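Long-range contacts in GH127 beta-L-arabinofuranoside (Geobacillus stearothermophilus, PDB 4QK0), which probably hydrolyses terminal beta-L-arabinofuranosyl residues from arabinose-containing glycans, as a beta-L-arabinofuranosidase of glycoside hydrolase family 127: residues Ala62-Gly67 with Ile106-Arg111; Glu56-Ala61 with Leu119-Thr124; Lys81-Val86 with Lys100-Val105; Met72-Ser77 with Phe408-Cys413. All coordinates share one frame; numbering follows the deposited sequence.

Contact 1 of 4, residues Ala62-Gly67 with Ile106-Arg111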
loop_
_atom_site.group_PDB
_atom_site.type_symbol
_atom_site.label_atom_id
_atom_site.label_comp_id
_atom_site.label_asym_id
_atom_site.label_seq_id
_atom_site.Cartn_x
_atom_site.Cartn_y
_atom_site.Cartn_z
ATOM N N ALA A 62 -23.641 38.569 -4.332
ATOM C CA ALA A 62 -24.874 39.302 -4.629
ATOM C C ALA A 62 -24.741 40.738 -4.183
ATOM O O ALA A 62 -25.655 41.513 -4.333
ATOM C CB ALA A 62 -26.037 38.676 -3.921
ATOM N N GLY A 63 -23.586 41.100 -3.642
ATOM C CA GLY A 63 -23.381 42.458 -3.122
ATOM C C GLY A 63 -24.127 42.751 -1.830
ATOM O O GLY A 63 -24.442 43.891 -1.561
ATOM N N GLU A 64 -24.393 41.726 -1.034
ATOM C CA GLU A 64 -25.135 41.874 0.203
ATOM C C GLU A 64 -24.248 41.632 1.405
ATOM O O GLU A 64 -24.699 41.640 2.516
ATOM C CB GLU A 64 -26.310 40.900 0.217
ATOM C CG GLU A 64 -27.376 41.342 -0.764
ATOM C CD GLU A 64 -28.382 40.267 -1.116
ATOM O OE1 GLU A 64 -28.606 39.349 -0.283
ATOM O OE2 GLU A 64 -28.940 40.351 -2.241
ATOM N N SER A 65 -22.964 41.465 1.181
ATOM C CA SER A 65 -22.067 41.324 2.267
ATOM C C SER A 65 -20.680 41.599 1.757
ATOM O O SER A 65 -20.459 41.695 0.554
ATOM C CB SER A 65 -22.218 39.914 2.847
ATOM O OG SER A 65 -21.207 39.601 3.748
ATOM N N ASP A 66 -19.743 41.753 2.681
ATOM C CA ASP A 66 -18.363 42.057 2.335
ATOM C C ASP A 66 -17.466 40.975 2.865
ATOM O O ASP A 66 -17.757 40.367 3.868
ATOM C CB ASP A 66 -17.933 43.438 2.883
ATOM C CG ASP A 66 -18.021 44.521 1.838
ATOM O OD1 ASP A 66 -19.150 44.792 1.400
ATOM O OD2 ASP A 66 -16.965 45.068 1.411
ATOM N N GLY A 67 -16.357 40.781 2.189
ATOM C CA GLY A 67 -15.353 39.856 2.633
ATOM C C GLY A 67 -14.726 39.150 1.459
ATOM O O GLY A 67 -15.132 39.351 0.326
ATOM N N ILE A 106 -32.559 30.208 -2.875
ATOM C CA ILE A 106 -32.762 30.299 -4.309
ATOM C C ILE A 106 -32.801 31.738 -4.767
ATOM O O ILE A 106 -32.212 32.086 -5.805
ATOM C CB ILE A 106 -34.035 29.522 -4.713
ATOM C CG1 ILE A 106 -33.778 28.029 -4.619
ATOM C CG2 ILE A 106 -34.457 29.862 -6.129
ATOM C CD1 ILE A 106 -35.015 27.160 -4.600
ATOM N N GLU A 107 -33.468 32.606 -4.001
ATOM C CA GLU A 107 -33.547 34.033 -4.409
ATOM C C GLU A 107 -32.186 34.679 -4.310
ATOM O O GLU A 107 -31.813 35.503 -5.136
ATOM C CB GLU A 107 -34.595 34.790 -3.584
ATOM C CG GLU A 107 -36.080 34.417 -3.873
ATOM C CD GLU A 107 -36.525 34.580 -5.345
ATOM O OE1 GLU A 107 -36.006 35.478 -6.064
ATOM O OE2 GLU A 107 -37.418 33.835 -5.806
ATOM N N LEU A 108 -31.420 34.250 -3.309
ATOM C CA LEU A 108 -30.034 34.676 -3.175
ATOM C C LEU A 108 -29.191 34.244 -4.361
ATOM O O LEU A 108 -28.456 35.041 -4.944
ATOM C CB LEU A 108 -29.442 34.151 -1.880
ATOM C CG LEU A 108 -27.954 34.401 -1.677
ATOM C CD1 LEU A 108 -27.627 35.870 -1.700
ATOM C CD2 LEU A 108 -27.534 33.800 -0.336
ATOM N N LEU A 109 -29.313 33.001 -4.766
ATOM C CA LEU A 109 -28.629 32.601 -5.994
ATOM C C LEU A 109 -29.017 33.509 -7.156
ATOM O O LEU A 109 -28.145 33.950 -7.912
ATOM C CB LEU A 109 -28.955 31.156 -6.369
ATOM C CG LEU A 109 -28.569 30.104 -5.344
ATOM C CD1 LEU A 109 -28.938 28.712 -5.834
ATOM C CD2 LEU A 109 -27.089 30.136 -5.029
ATOM N N GLY A 110 -30.332 33.748 -7.315
ATOM C CA GLY A 110 -30.833 34.645 -8.376
ATOM C C GLY A 110 -30.219 36.036 -8.304
ATOM O O GLY A 110 -29.868 36.614 -9.335
ATOM N N ARG A 111 -29.974 36.550 -7.096
ATOM C CA ARG A 111 -29.265 37.868 -6.986
ATOM C C ARG A 111 -27.773 37.781 -7.195
ATOM O O ARG A 111 -27.177 38.751 -7.564
ATOM C CB ARG A 111 -29.584 38.543 -5.638
ATOM C CG ARG A 111 -31.097 38.786 -5.453
ATOM C CD ARG A 111 -31.422 39.634 -4.212
ATOM N NE ARG A 111 -30.945 39.084 -2.927
ATOM C CZ ARG A 111 -31.576 38.156 -2.199
ATOM N NH1 ARG A 111 -32.726 37.639 -2.599
ATOM N NH2 ARG A 111 -31.045 37.713 -1.075
#

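Contact 2 of 4, residues Glu56-Ala61 with Leu119-Thr124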
loop_
_atom_site.group_PDB
_atom_site.type_symbol
_atom_site.label_atom_id
_atom_site.label_comp_id
_atom_site.label_asym_id
_atom_site.label_seq_id
_atom_site.Cartn_x
_atom_site.Cartn_y
_atom_site.Cartn_z
ATOM N N GLU A 56 -22.248 32.413 2.555
ATOM C CA GLU A 56 -21.633 33.705 2.628
ATOM C C GLU A 56 -21.048 34.107 1.284
ATOM O O GLU A 56 -21.170 35.256 0.844
ATOM C CB GLU A 56 -20.578 33.721 3.768
ATOM C CG GLU A 56 -20.019 35.085 4.124
ATOM C CD GLU A 56 -21.093 36.104 4.478
ATOM O OE1 GLU A 56 -22.265 35.719 4.770
ATOM O OE2 GLU A 56 -20.755 37.310 4.443
ATOM N N ASN A 57 -20.367 33.187 0.620
ATOM C CA ASN A 57 -19.795 33.496 -0.693
ATOM C C ASN A 57 -20.902 34.037 -1.664
ATOM O O ASN A 57 -20.616 34.854 -2.481
ATOM C CB ASN A 57 -19.131 32.273 -1.318
ATOM C CG ASN A 57 -17.796 31.889 -0.652
ATOM O OD1 ASN A 57 -17.110 32.705 -0.054
ATOM N ND2 ASN A 57 -17.415 30.631 -0.831
ATOM N N PHE A 58 -22.114 33.503 -1.609
ATOM C CA PHE A 58 -23.197 33.976 -2.500
ATOM C C PHE A 58 -23.711 35.334 -2.061
ATOM O O PHE A 58 -24.016 36.184 -2.890
ATOM C CB PHE A 58 -24.373 33.014 -2.540
ATOM C CG PHE A 58 -24.115 31.786 -3.346
ATOM C CD1 PHE A 58 -24.120 31.831 -4.733
ATOM C CD2 PHE A 58 -23.856 30.579 -2.714
ATOM C CE1 PHE A 58 -23.856 30.698 -5.483
ATOM C CE2 PHE A 58 -23.612 29.446 -3.452
ATOM C CZ PHE A 58 -23.588 29.499 -4.829
ATOM N N ARG A 59 -23.762 35.552 -0.747
ATOM C CA ARG A 59 -24.049 36.871 -0.243
ATOM C C ARG A 59 -23.090 37.897 -0.783
ATOM O O ARG A 59 -23.512 38.972 -1.248
ATOM C CB ARG A 59 -23.962 36.900 1.266
ATOM C CG ARG A 59 -25.204 36.388 1.909
ATOM C CD ARG A 59 -25.416 37.014 3.269
ATOM N NE ARG A 59 -26.398 36.187 3.900
ATOM C CZ ARG A 59 -26.119 35.104 4.614
ATOM N NH1 ARG A 59 -24.859 34.745 4.864
ATOM N NH2 ARG A 59 -27.125 34.393 5.091
ATOM N N ILE A 60 -21.791 37.615 -0.661
ATOM C CA ILE A 60 -20.799 38.567 -1.122
ATOM C C ILE A 60 -21.018 38.793 -2.594
ATOM O O ILE A 60 -21.038 39.923 -3.087
ATOM C CB ILE A 60 -19.387 38.069 -0.814
ATOM C CG1 ILE A 60 -19.199 37.974 0.723
ATOM C CG2 ILE A 60 -18.356 38.993 -1.422
ATOM C CD1 ILE A 60 -17.953 37.215 1.158
ATOM N N ALA A 61 -21.220 37.710 -3.318
ATOM C CA ALA A 61 -21.357 37.817 -4.769
ATOM C C ALA A 61 -22.599 38.616 -5.151
ATOM O O ALA A 61 -22.626 39.201 -6.195
ATOM C CB ALA A 61 -21.396 36.419 -5.406
ATOM N N LEU A 119 -23.165 32.079 -12.947
ATOM C CA LEU A 119 -23.342 32.006 -11.496
ATOM C C LEU A 119 -22.177 31.202 -10.865
ATOM O O LEU A 119 -22.156 29.930 -10.880
ATOM C CB LEU A 119 -24.616 31.279 -11.177
ATOM C CG LEU A 119 -25.416 31.629 -9.922
ATOM C CD1 LEU A 119 -26.161 30.417 -9.444
ATOM C CD2 LEU A 119 -24.637 32.245 -8.798
ATOM N N ASN A 120 -21.214 31.925 -10.319
ATOM C CA ASN A 120 -20.032 31.271 -9.727
ATOM C C ASN A 120 -19.373 32.245 -8.784
ATOM O O ASN A 120 -18.897 33.298 -9.222
ATOM C CB ASN A 120 -19.060 30.831 -10.812
ATOM C CG ASN A 120 -17.879 30.046 -10.258
ATOM O OD1 ASN A 120 -16.971 30.605 -9.656
ATOM N ND2 ASN A 120 -17.895 28.745 -10.467
ATOM N N THR A 121 -19.353 31.901 -7.499
ATOM C CA THR A 121 -18.843 32.835 -6.501
ATOM C C THR A 121 -17.356 33.071 -6.613
ATOM O O THR A 121 -16.897 34.220 -6.566
ATOM C CB THR A 121 -19.209 32.417 -5.085
ATOM O OG1 THR A 121 -18.658 31.127 -4.819
ATOM C CG2 THR A 121 -20.707 32.379 -4.922
ATOM N N TYR A 122 -16.591 32.016 -6.873
ATOM C CA TYR A 122 -15.153 32.147 -6.950
ATOM C C TYR A 122 -14.706 33.098 -8.033
ATOM O O TYR A 122 -13.839 33.952 -7.817
ATOM C CB TYR A 122 -14.554 30.774 -7.189
ATOM C CG TYR A 122 -13.038 30.752 -7.306
ATOM C CD1 TYR A 122 -12.434 30.906 -8.527
ATOM C CD2 TYR A 122 -12.220 30.545 -6.182
ATOM C CE1 TYR A 122 -11.045 30.894 -8.647
ATOM C CE2 TYR A 122 -10.836 30.515 -6.286
ATOM C CZ TYR A 122 -10.258 30.696 -7.526
ATOM O OH TYR A 122 -8.909 30.733 -7.666
ATOM N N TYR A 123 -15.292 32.963 -9.220
ATOM C CA TYR A 123 -14.967 33.883 -10.349
ATOM C C TYR A 123 -15.759 35.183 -10.377
ATOM O O TYR A 123 -15.634 35.948 -11.285
ATOM C CB TYR A 123 -15.150 33.156 -11.660
ATOM C CG TYR A 123 -14.022 32.208 -11.941
ATOM C CD1 TYR A 123 -12.759 32.684 -12.246
ATOM C CD2 TYR A 123 -14.213 30.837 -11.854
ATOM C CE1 TYR A 123 -11.719 31.805 -12.516
ATOM C CE2 TYR A 123 -13.208 29.960 -12.122
ATOM C CZ TYR A 123 -11.965 30.442 -12.420
ATOM O OH TYR A 123 -10.980 29.540 -12.705
ATOM N N THR A 124 -16.626 35.386 -9.420
ATOM C CA THR A 124 -17.258 36.689 -9.238
ATOM C C THR A 124 -16.525 37.496 -8.181
ATOM O O THR A 124 -16.295 38.650 -8.388
ATOM C CB THR A 124 -18.716 36.559 -8.811
ATOM O OG1 THR A 124 -19.446 35.850 -9.842
ATOM C CG2 THR A 124 -19.318 37.935 -8.580
#

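Contact 3 of 4, residues Lys81-Val86 with Lys100-Val105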
loop_
_atom_site.group_PDB
_atom_site.type_symbol
_atom_site.label_atom_id
_atom_site.label_comp_id
_atom_site.label_asym_id
_atom_site.label_seq_id
_atom_site.Cartn_x
_atom_site.Cartn_y
_atom_site.Cartn_z
ATOM N N LYS A 81 -26.021 20.592 -3.631
ATOM C CA LYS A 81 -26.359 19.234 -3.195
ATOM C C LYS A 81 -27.296 19.257 -2.038
ATOM O O LYS A 81 -28.150 18.353 -1.907
ATOM C CB LYS A 81 -25.111 18.421 -2.832
ATOM C CG LYS A 81 -24.233 18.077 -4.033
ATOM C CD LYS A 81 -22.849 17.612 -3.559
ATOM C CE LYS A 81 -21.962 17.233 -4.717
ATOM N NZ LYS A 81 -20.572 17.091 -4.228
ATOM N N TRP A 82 -27.142 20.262 -1.163
ATOM C CA TRP A 82 -28.054 20.373 -0.022
ATOM C C TRP A 82 -29.478 20.700 -0.561
ATOM O O TRP A 82 -30.465 20.043 -0.173
ATOM C CB TRP A 82 -27.544 21.422 0.990
ATOM C CG TRP A 82 -28.385 21.621 2.207
ATOM C CD1 TRP A 82 -28.273 20.961 3.400
ATOM C CD2 TRP A 82 -29.492 22.514 2.355
ATOM N NE1 TRP A 82 -29.248 21.390 4.264
ATOM C CE2 TRP A 82 -29.989 22.355 3.657
ATOM C CE3 TRP A 82 -30.090 23.454 1.526
ATOM C CZ2 TRP A 82 -31.072 23.086 4.138
ATOM C CZ3 TRP A 82 -31.152 24.204 2.024
ATOM C CH2 TRP A 82 -31.628 24.010 3.310
ATOM N N LEU A 83 -29.573 21.648 -1.502
ATOM C CA LEU A 83 -30.897 21.964 -2.119
ATOM C C LEU A 83 -31.539 20.753 -2.799
ATOM O O LEU A 83 -32.733 20.513 -2.667
ATOM C CB LEU A 83 -30.776 23.087 -3.119
ATOM C CG LEU A 83 -30.523 24.478 -2.495
ATOM C CD1 LEU A 83 -30.114 25.462 -3.562
ATOM C CD2 LEU A 83 -31.749 24.975 -1.770
ATOM N N GLU A 84 -30.728 19.954 -3.474
ATOM C CA GLU A 84 -31.240 18.800 -4.169
ATOM C C GLU A 84 -31.811 17.803 -3.211
ATOM O O GLU A 84 -32.916 17.259 -3.419
ATOM C CB GLU A 84 -30.179 18.154 -5.065
ATOM C CG GLU A 84 -30.795 17.066 -5.960
ATOM C CD GLU A 84 -29.788 16.204 -6.724
ATOM O OE1 GLU A 84 -28.628 16.614 -6.844
ATOM O OE2 GLU A 84 -30.184 15.123 -7.229
ATOM N N ALA A 85 -31.093 17.530 -2.144
ATOM C CA ALA A 85 -31.651 16.625 -1.130
ATOM C C ALA A 85 -32.936 17.172 -0.492
ATOM O O ALA A 85 -33.867 16.420 -0.192
ATOM C CB ALA A 85 -30.636 16.367 -0.046
ATOM N N VAL A 86 -32.945 18.465 -0.220
ATOM C CA VAL A 86 -34.109 19.104 0.412
ATOM C C VAL A 86 -35.332 18.948 -0.488
ATOM O O VAL A 86 -36.380 18.561 -0.019
ATOM C CB VAL A 86 -33.800 20.592 0.711
ATOM C CG1 VAL A 86 -35.068 21.397 0.869
ATOM C CG2 VAL A 86 -32.947 20.723 1.964
ATOM N N LYS A 100 -39.152 27.300 2.901
ATOM C CA LYS A 100 -38.827 28.715 3.009
ATOM C C LYS A 100 -37.306 28.935 2.979
ATOM O O LYS A 100 -36.811 29.827 2.280
ATOM C CB LYS A 100 -39.475 29.263 4.301
ATOM C CG LYS A 100 -38.967 30.600 4.854
ATOM C CD LYS A 100 -39.445 31.774 4.019
ATOM C CE LYS A 100 -39.034 33.086 4.682
ATOM N NZ LYS A 100 -38.993 34.196 3.694
ATOM N N LEU A 101 -36.556 28.131 3.742
ATOM C CA LEU A 101 -35.096 28.203 3.714
ATOM C C LEU A 101 -34.614 28.044 2.283
ATOM O O LEU A 101 -33.799 28.802 1.829
ATOM C CB LEU A 101 -34.463 27.114 4.570
ATOM C CG LEU A 101 -34.684 27.217 6.064
ATOM C CD1 LEU A 101 -34.045 26.007 6.756
ATOM C CD2 LEU A 101 -34.107 28.508 6.640
ATOM N N ALA A 102 -35.127 27.038 1.589
ATOM C CA ALA A 102 -34.721 26.773 0.194
ATOM C C ALA A 102 -35.082 27.903 -0.724
ATOM O O ALA A 102 -34.247 28.374 -1.505
ATOM C CB ALA A 102 -35.359 25.487 -0.293
ATOM N N ASP A 103 -36.325 28.374 -0.626
ATOM C CA ASP A 103 -36.748 29.541 -1.433
ATOM C C ASP A 103 -35.850 30.759 -1.267
ATOM O O ASP A 103 -35.559 31.408 -2.241
ATOM C CB ASP A 103 -38.234 29.885 -1.175
ATOM C CG ASP A 103 -39.201 28.836 -1.793
ATOM O OD1 ASP A 103 -38.797 28.077 -2.706
ATOM O OD2 ASP A 103 -40.342 28.742 -1.336
ATOM N N ASP A 104 -35.402 31.042 -0.040
ATOM C CA ASP A 104 -34.571 32.200 0.240
ATOM C C ASP A 104 -33.180 32.009 -0.348
ATOM O O ASP A 104 -32.586 32.955 -0.853
ATOM C CB ASP A 104 -34.419 32.438 1.758
ATOM C CG ASP A 104 -35.732 32.897 2.442
ATOM O OD1 ASP A 104 -36.666 33.323 1.731
ATOM O OD2 ASP A 104 -35.812 32.843 3.706
ATOM N N VAL A 105 -32.638 30.796 -0.235
ATOM C CA VAL A 105 -31.350 30.503 -0.827
ATOM C C VAL A 105 -31.466 30.687 -2.313
ATOM O O VAL A 105 -30.610 31.281 -2.948
ATOM C CB VAL A 105 -30.901 29.048 -0.523
ATOM C CG1 VAL A 105 -29.678 28.649 -1.339
ATOM C CG2 VAL A 105 -30.632 28.879 0.964
#

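Contact 4 of 4, residues Met72-Ser77 with Phe408-Cys413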
loop_
_atom_site.group_PDB
_atom_site.type_symbol
_atom_site.label_atom_id
_atom_site.label_comp_id
_atom_site.label_asym_id
_atom_site.label_seq_id
_atom_site.Cartn_x
_atom_site.Cartn_y
_atom_site.Cartn_z
HETATM N N MSE A 72 -13.109 25.888 -1.000
HETATM C CA MSE A 72 -12.640 25.213 -2.203
HETATM C C MSE A 72 -13.295 25.838 -3.435
HETATM O O MSE A 72 -14.333 26.505 -3.369
HETATM C CB MSE A 72 -13.022 23.732 -2.132
HETATM C CG MSE A 72 -12.341 22.964 -0.978
HETATM SE SE MSE A 72 -10.363 23.195 -0.971
HETATM C CE MSE A 72 -9.824 21.564 -1.963
ATOM N N VAL A 73 -12.666 25.632 -4.577
ATOM C CA VAL A 73 -13.122 26.215 -5.817
ATOM C C VAL A 73 -14.536 25.710 -6.211
ATOM O O VAL A 73 -15.297 26.424 -6.846
ATOM C CB VAL A 73 -12.006 26.054 -6.881
ATOM C CG1 VAL A 73 -11.973 24.655 -7.474
ATOM C CG2 VAL A 73 -12.188 27.116 -7.932
ATOM N N PHE A 74 -14.884 24.521 -5.721
ATOM C CA PHE A 74 -16.183 23.868 -5.945
ATOM C C PHE A 74 -17.144 23.953 -4.751
ATOM O O PHE A 74 -18.086 23.167 -4.620
ATOM C CB PHE A 74 -15.951 22.384 -6.276
ATOM C CG PHE A 74 -15.046 21.669 -5.289
ATOM C CD1 PHE A 74 -15.493 21.320 -4.021
ATOM C CD2 PHE A 74 -13.716 21.388 -5.633
ATOM C CE1 PHE A 74 -14.651 20.698 -3.105
ATOM C CE2 PHE A 74 -12.873 20.753 -4.739
ATOM C CZ PHE A 74 -13.336 20.398 -3.477
ATOM N N GLN A 75 -16.897 24.898 -3.877
ATOM C CA GLN A 75 -17.767 25.150 -2.731
ATOM C C GLN A 75 -19.271 25.372 -3.109
ATOM O O GLN A 75 -20.161 24.946 -2.390
ATOM C CB GLN A 75 -17.212 26.398 -2.001
ATOM C CG GLN A 75 -17.559 26.497 -0.517
ATOM C CD GLN A 75 -16.615 25.716 0.393
ATOM O OE1 GLN A 75 -15.679 25.030 -0.058
ATOM N NE2 GLN A 75 -16.852 25.827 1.685
ATOM N N ASP A 76 -19.529 26.067 -4.226
ATOM C CA ASP A 76 -20.896 26.319 -4.690
ATOM C C ASP A 76 -21.683 25.030 -4.819
ATOM O O ASP A 76 -22.887 25.009 -4.588
ATOM C CB ASP A 76 -20.876 27.058 -6.042
ATOM C CG ASP A 76 -20.356 28.518 -5.943
ATOM O OD1 ASP A 76 -20.148 29.053 -4.790
ATOM O OD2 ASP A 76 -20.109 29.137 -7.026
ATOM N N SER A 77 -21.026 23.925 -5.196
ATOM C CA SER A 77 -21.757 22.660 -5.379
ATOM C C SER A 77 -22.297 22.071 -4.088
ATOM O O SER A 77 -23.230 21.238 -4.100
ATOM C CB SER A 77 -20.851 21.599 -5.999
ATOM O OG SER A 77 -19.813 21.275 -5.075
ATOM N N PHE A 408 -15.005 18.321 6.293
ATOM C CA PHE A 408 -14.949 19.756 6.020
ATOM C C PHE A 408 -14.108 19.912 4.763
ATOM O O PHE A 408 -13.119 19.200 4.570
ATOM C CB PHE A 408 -14.356 20.583 7.187
ATOM C CG PHE A 408 -14.606 19.992 8.556
ATOM C CD1 PHE A 408 -15.796 20.279 9.255
ATOM C CD2 PHE A 408 -13.662 19.152 9.159
ATOM C CE1 PHE A 408 -16.034 19.740 10.518
ATOM C CE2 PHE A 408 -13.903 18.615 10.421
ATOM C CZ PHE A 408 -15.084 18.906 11.103
ATOM N N SER A 409 -14.518 20.825 3.894
ATOM C CA SER A 409 -13.775 21.142 2.666
ATOM C C SER A 409 -14.245 20.234 1.516
ATOM O O SER A 409 -14.882 20.702 0.557
ATOM C CB SER A 409 -12.251 21.049 2.889
ATOM O OG SER A 409 -11.586 22.070 2.184
ATOM N N CYS A 410 -13.932 18.942 1.629
ATOM C CA CYS A 410 -14.597 17.919 0.848
ATOM C C CYS A 410 -15.481 17.125 1.821
ATOM O O CYS A 410 -15.226 15.947 2.156
ATOM C CB CYS A 410 -13.604 17.044 0.085
ATOM S SG CYS A 410 -14.169 16.757 -1.617
ATOM N N ALA A 411 -16.511 17.833 2.291
ATOM C CA ALA A 411 -17.611 17.251 3.053
ATOM C C ALA A 411 -18.732 16.922 2.078
ATOM O O ALA A 411 -19.807 17.510 2.127
ATOM C CB ALA A 411 -18.099 18.214 4.134
ATOM N N CYS A 412 -18.458 15.967 1.197
ATOM C CA CYS A 412 -19.427 15.499 0.223
ATOM C C CYS A 412 -20.120 14.219 0.697
ATOM O O CYS A 412 -21.288 14.002 0.416
ATOM C CB CYS A 412 -18.752 15.275 -1.135
ATOM S SG CYS A 412 -17.380 14.095 -1.122
ATOM N N CYS A 413 -19.411 13.374 1.424
ATOM C CA CYS A 413 -20.014 12.161 1.949
ATOM C C CYS A 413 -21.449 12.429 2.448
ATOM O O CYS A 413 -22.357 11.662 2.113
ATOM C CB CYS A 413 -19.158 11.593 3.066
ATOM S SG CYS A 413 -17.557 12.417 3.164
#

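Contact 1 of 4, residues Ala62-Gly67 with Ile106-Arg111
Leu108 is the first residue of the 106-111 helical turn to meet the loop at Ala62-Gly67, and it does so with a single methyl group. Its CG stands anti to the backbone N (chi1 174°), which swings CD1 to 3.9 Å from Ala62 CB; the same methyl also lies beside the carboxylate of Glu64. The buried Leu108 and Leu109 pack on Phe58 of helix 54-61, so the apolar side of this turn faces the interior between the two helices. Arg111, one turn on from Leu108, makes the polar half of the contact. Its CB rests 3.9 Å from Ala62 CB, and its chain then bends at chi3 (-58°), folding the guanidinium back so that Leu108 CA sits over one of its faces, toward the rim. The group thus presents an edge to Glu64, whose side chain reaches in nearly at right angles. Carboxylate and guanidinium are almost coplanar, with 18° between their planes, and two bonds join them. Arg111 NH2 donates to the syn lone pair of Glu64 OE1 over 3.0 Å, while NE donates to Glu64 OE2; this second bond is modelled as very short and its exact length is doubtful. Gly63, whose positive phi completes a Schellman motif closing helix 54-61, turns the chain out of the helix just before Glu64. The chemistry implies a two-pronged salt bridge at the protein surface, with both charges matched and the guanidinium held against rotation, beside a small apolar patch where the loop leaving helix 54-61 rests on helix 96-112.

Contact 2 of 4, residues Glu56-Ala61 with Leu119-Thr124
In the helical catalytic domain of this family, related to the six-hairpin glycosidases, the last turns of helix 54-61 pack on the turn leading into helix 122-126, with Phe58 and Thr121 at the centre. Asn120 supplies a capping bond: its OD1 accepts from Tyr123 N over 2.9 Å, in the carbonyl plane. That bond spans the turn, and Thr121 within it points toward helix 54-61. Thr121 has its OG1 between the backbone N and the carbonyl carbon (chi1 60°), an arrangement that sends CG2 over the ring of Phe58. The methyl lies 3.7 Å from the ring centroid, 21° off the normal, a CH-pi contact somewhat displaced toward the CD1 and CE1 rim. Leu119 approaches the same ring differently, in its plane and from the edge, with CD2 3.7 Å from Phe58 CE1. Leu108, Leu109 and Ala112 of helix 96-112 and Val79 of helix 76-92 also pack against Phe58, placing it where several helices converge. An alanine in place of Phe58 would probably open a gap among these helices and leave the Thr121 methyl and Leu119 CD2 without the surface they rest on. The polar branch of Thr121 faces Asn57 CB but is satisfied by Asp76, whereas the amide nitrogen of Asn57 goes to the carbonyl of Tyr70. Farther along, Thr124 OG1 donates to Asn120 O from above the carbonyl plane, and the methyl branch of Thr124 ends at Ala61, where CG2 of Thr124 and CB of Ala61 are 4.1 Å apart.

Contact 3 of 4, residues Lys81-Val86 with Lys100-Val105
Leu83, Ala102 and Trp82 carry most of this helix-to-helix contact, with Leu83 at its middle. Both methyls of Leu83 are used. Its CD2 settles on Ala102, 3.9 Å from CB and close to CA as well, so the small alanine offers its own backbone as a packing surface. The other branch, CD1, meets Val105 CG1 at 3.9 Å, one turn along the partner helix. CG of Leu83 lies anti to its carbonyl carbon (chi1 -71°), and the two methyls fork from there between Ala102 and Val105. Val86 reaches Ala102 from the next turn, its CG1 standing 4.3 Å from the alanine CB. Trp82 covers the margin: the benzene end of the indole brings CH2 to 4.4 Å from Leu101 CB, which sits at the edge of the ring near its plane. Val86 CG2 lies over one face of the same indole, toward the rim, and the ring of Trp39 from helix 22-42 stacks on Trp82. The indole NE1 is not idle in this apolar setting, since it donates to the carbonyl of Ile35. The segments 81-86 and 100-105 run roughly antiparallel, 141° between their directions, and their axes pass 10.7 Å apart at their closest, as arms of a helical hairpin. Leu83 also touches Ala150 of helix 140-158, which places the hairpin inside the packed helices of the catalytic domain. The contact between these two segments is apolar throughout: shape fit between branched side chains and an alanine joins the helices, while the salt bridge of Lys100 to Asp104 stays along its own helix.

Contact 4 of 4, residues Met72-Ser77 with Phe408-Cys413
The ring of Phe74 takes Ser409 O at its edge, 3.7 Å from CE1 and near the ring plane, while Met72 CB lies over one of its faces toward the rim. Cys410 SG comes in at 4.2 Å from Phe74 CZ and 5.1 Å from the ring centroid, an oblique sulfur-aromatic contact. The His139 ring also meets Phe74, the planes inclined at about 45°. Phe74 is in the uncommon rotamer with CG between backbone N and carbonyl carbon (chi1 50°), bringing the ring face against Met72 CB. Met72, a selenomethionine, curls at chi2 and chi3, so that its CG comes within 3.4 Å of Ser409 OG and its SE lies alongside the same oxygen. Ser409 is poorly ordered, so the approaches of both its carbonyl O and its OG are uncertain in detail. Within segment 72-77, a type I turn from Met72 to Gln75 is tied by the Gln75 side chain, whose OE1 accepts from Met72 N at 2.9 Å, the donor sitting above the amide plane. Phe74 O in turn takes both Ser77 N and Ser77 OG, tying the turn to the residues that lead into helix 76-92. The partner loop is cysteine-rich, and its Cys412 can form a disulfide with Cys335, although that bond is absent here. Such a cluster is consistent with the cysteine-containing, zinc-binding active site known in GH127 relatives, and this contact lays the turn before helix 76-92 against that loop.

Overall arrangement
Contacts 2 and 3 are buried, contact 1 is half exposed and contact 4 lies at the surface, though all four belong to the catalytic domain. Contacts 1 and 3 share helix 96-112, its end and its middle respectively, while contacts 3 and 4 both draw on helix 76-92. Leu109 touching Leu83 links contacts 1 and 3, and the Asp76 carboxylate bonding Thr121 joins contact 4 to contact 2. Chemistry follows depth: apolar side chains interlock in contact 3, an aromatic face and methyls serve contact 2, charges pair at the surface in contact 1, and looser sulfur and carbonyl approaches to a ring mark contact 4.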